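PDB 2R1I: GCN5-related N-acetyltransferase from Arthrobacter sp., which probably transfers an acetyl group from acetyl-coenzyme A to an amine of a substrate that is not known here. Local coordinates for residues A98-L103 and A117-S122. Sequence-based numbering, arbitrary orientation.
Sequences AILDEL and ALLAAS
Leu100 and Leu103, two leucines of the strand 98-103, reach Leu118, Leu119 and Ser122 of the helix 117-122 and illustrate how a helix can rest on a sheet mainly through leucine side chains. The first of them can be followed outward. From CB, which already points toward the helix, the chain runs on to CG, set anti to the backbone N (chi1 -173°), and there it forks: CD1 stops 4.1 Å from OG of Ser122, while CD2 lies 4.1 Å from CD1 of Leu119, the two leucines crossing at about a right angle. Leu103 uses a single branch, its CD1 lying 3.6 Å from CB of Leu118 and 4.0 Å from CD1 of that same residue. Strand and helix run nearly antiparallel, at 157° with their axes 10.3 Å apart, as expected of the first half of a beta-alpha-beta crossover, here strand 97-104, helix 109-128 and strand 133-139 of the GNAT fold. A classic beta bulge, with Asp101 and Glu102 both facing Val84, interrupts the regular strand between the two leucines, so that both point to the helix although three positions apart. Tyr149 of helix 143-150 packs against both leucines, and Phe148 against Leu103. The one polar side chain at this interface is satisfied within its own helix: Ser122 OG donates to Leu118 O over 2.8 Å, from above the carbonyl plane, while Ser122 N reaches that oxygen from the opposite face at 2.9 Å. An alanine here would take from Leu118 O one of the two donors described, and probably open a gap beside CD1 of Leu100. One turn earlier in the helix, Leu118 also packs on Leu73 and Ala75 of strand 70-75.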
ATOM      1  N   ALA A  98      -4.420  -5.978   1.353  1.00 23.14           N
ATOM      2  CA  ALA A  98      -5.305  -5.098   0.620  1.00 22.79           C
ATOM      3  C   ALA A  98      -5.219  -3.677   1.155  1.00 23.05           C
ATOM      4  O   ALA A  98      -5.013  -3.464   2.363  1.00 22.28           O
ATOM      5  CB  ALA A  98      -6.725  -5.600   0.702  1.00 23.86           C
ATOM      6  N   ILE A  99      -5.436  -2.690   0.266  1.00 23.05           N
ATOM      7  CA  ILE A  99      -5.634  -1.293   0.645  1.00 24.69           C
ATOM      8  C   ILE A  99      -7.012  -0.864   0.177  1.00 24.86           C
ATOM      9  O   ILE A  99      -7.409  -1.145  -0.983  1.00 24.86           O
ATOM     10  CB  ILE A  99      -4.535  -0.333   0.087  1.00 25.29           C
ATOM     11  CG1 ILE A  99      -3.107  -0.744   0.530  1.00 24.39           C
ATOM     12  CG2 ILE A  99      -4.771   1.137   0.452  1.00 25.23           C
ATOM     13  CD1 ILE A  99      -2.003  -0.091  -0.350  1.00 26.58           C
ATOM     14  N   LEU A 100      -7.713  -0.173   1.070  1.00 23.89           N
ATOM     15  CA  LEU A 100      -8.885   0.619   0.686  1.00 23.10           C
ATOM     16  C   LEU A 100      -8.416   1.937   0.053  1.00 24.22           C
ATOM     17  O   LEU A 100      -8.217   2.943   0.732  1.00 25.27           O
ATOM     18  CB  LEU A 100      -9.779   0.850   1.893  1.00 21.98           C
ATOM     19  CG  LEU A 100     -11.135   1.522   1.584  1.00 27.13           C
ATOM     20  CD1 LEU A 100     -11.991   0.596   0.687  1.00 28.81           C
ATOM     21  CD2 LEU A 100     -11.916   1.861   2.880  1.00 27.16           C
ATOM     22  N   ASP A 101      -8.147   1.887  -1.260  1.00 24.25           N
ATOM     23  CA  ASP A 101      -7.603   3.007  -2.033  1.00 24.26           C
ATOM     24  C   ASP A 101      -8.556   4.206  -1.975  1.00 25.73           C
ATOM     25  O   ASP A 101      -8.137   5.352  -1.884  1.00 28.37           O
ATOM     26  CB  ASP A 101      -7.441   2.610  -3.524  1.00 26.10           C
ATOM     27  CG  ASP A 101      -6.332   1.614  -3.813  1.00 31.10           C
ATOM     28  OD1 ASP A 101      -5.638   1.128  -2.900  1.00 29.25           O
ATOM     29  OD2 ASP A 101      -6.186   1.275  -5.018  1.00 29.24           O
ATOM     30  N   GLU A 102      -9.847   3.938  -2.102  1.00 26.95           N
ATOM     31  CA  GLU A 102     -10.856   4.976  -2.076  1.00 26.72           C
ATOM     32  C   GLU A 102     -12.141   4.424  -1.507  1.00 25.88           C
ATOM     33  O   GLU A 102     -12.528   3.280  -1.742  1.00 24.39           O
ATOM     34  CB  GLU A 102     -11.161   5.590  -3.473  1.00 26.57           C
ATOM     35  CG  GLU A 102      -9.985   6.049  -4.330  1.00 27.69           C
ATOM     36  CD  GLU A 102      -9.246   7.260  -3.829  1.00 31.06           C
ATOM     37  OE1 GLU A 102      -9.704   7.963  -2.894  1.00 29.38           O
ATOM     38  OE2 GLU A 102      -8.131   7.500  -4.348  1.00 31.70           O
ATOM     39  N   LEU A 103     -12.868   5.290  -0.794  1.00 28.07           N
ATOM     40  CA  LEU A 103     -14.219   4.994  -0.423  1.00 28.88           C
ATOM     41  C   LEU A 103     -14.984   6.317  -0.664  1.00 27.37           C
ATOM     42  O   LEU A 103     -14.820   7.295   0.069  1.00 28.15           O
ATOM     43  CB  LEU A 103     -14.294   4.543   1.039  1.00 30.71           C
ATOM     44  CG  LEU A 103     -15.705   4.338   1.637  1.00 37.38           C
ATOM     45  CD1 LEU A 103     -16.502   3.283   0.909  1.00 30.44           C
ATOM     46  CD2 LEU A 103     -15.608   4.000   3.143  1.00 34.04           C
ATOM     47  N   ALA A 117     -21.824   0.059   4.375  1.00 22.20           N
ATOM     48  CA  ALA A 117     -22.075  -1.165   3.565  1.00 22.40           C
ATOM     49  C   ALA A 117     -20.885  -1.519   2.643  1.00 25.83           C
ATOM     50  O   ALA A 117     -20.516  -2.683   2.468  1.00 23.85           O
ATOM     51  CB  ALA A 117     -23.381  -0.963   2.699  1.00 21.89           C
ATOM     52  N   LEU A 118     -20.318  -0.498   2.031  1.00 25.73           N
ATOM     53  CA  LEU A 118     -19.195  -0.711   1.123  1.00 25.66           C
ATOM     54  C   LEU A 118     -17.984  -1.263   1.895  1.00 26.86           C
ATOM     55  O   LEU A 118     -17.266  -2.145   1.384  1.00 27.81           O
ATOM     56  CB  LEU A 118     -18.884   0.587   0.396  1.00 28.61           C
ATOM     57  CG  LEU A 118     -19.808   0.871  -0.800  1.00 28.17           C
ATOM     58  CD1 LEU A 118     -19.753   2.330  -1.221  1.00 27.48           C
ATOM     59  CD2 LEU A 118     -19.429  -0.068  -2.005  1.00 28.67           C
ATOM     60  N   LEU A 119     -17.754  -0.723   3.098  1.00 26.88           N
ATOM     61  CA  LEU A 119     -16.622  -1.182   3.919  1.00 24.66           C
ATOM     62  C   LEU A 119     -16.782  -2.661   4.313  1.00 27.42           C
ATOM     63  O   LEU A 119     -15.860  -3.459   4.225  1.00 29.13           O
ATOM     64  CB  LEU A 119     -16.388  -0.273   5.138  1.00 25.82           C
ATOM     65  CG  LEU A 119     -15.261  -0.747   6.076  1.00 26.51           C
ATOM     66  CD1 LEU A 119     -13.933  -0.831   5.260  1.00 28.33           C
ATOM     67  CD2 LEU A 119     -15.122   0.148   7.298  1.00 27.10           C
ATOM     68  N   ALA A 120     -17.979  -3.025   4.755  1.00 26.19           N
ATOM     69  CA  ALA A 120     -18.254  -4.399   5.124  1.00 25.77           C
ATOM     70  C   ALA A 120     -18.090  -5.358   3.946  1.00 26.51           C
ATOM     71  O   ALA A 120     -17.505  -6.446   4.081  1.00 29.03           O
ATOM     72  CB  ALA A 120     -19.682  -4.488   5.783  1.00 24.57           C
ATOM     73  N   ALA A 121     -18.579  -4.968   2.773  1.00 28.92           N
ATOM     74  CA  ALA A 121     -18.419  -5.795   1.584  1.00 27.93           C
ATOM     75  C   ALA A 121     -16.921  -5.946   1.213  1.00 25.62           C
ATOM     76  O   ALA A 121     -16.487  -7.025   0.795  1.00 27.79           O
ATOM     77  CB  ALA A 121     -19.224  -5.195   0.411  1.00 25.30           C
ATOM     78  N   SER A 122     -16.150  -4.864   1.379  1.00 28.78           N
ATOM     79  CA  SER A 122     -14.677  -4.873   1.122  1.00 26.27           C
ATOM     80  C   SER A 122     -13.970  -5.860   2.044  1.00 27.87           C
ATOM     81  O   SER A 122     -13.176  -6.659   1.604  1.00 28.63           O
ATOM     82  CB  SER A 122     -14.079  -3.477   1.311  1.00 23.96           C
ATOM     83  OG  SER A 122     -14.659  -2.512   0.407  1.00 26.04           O
TER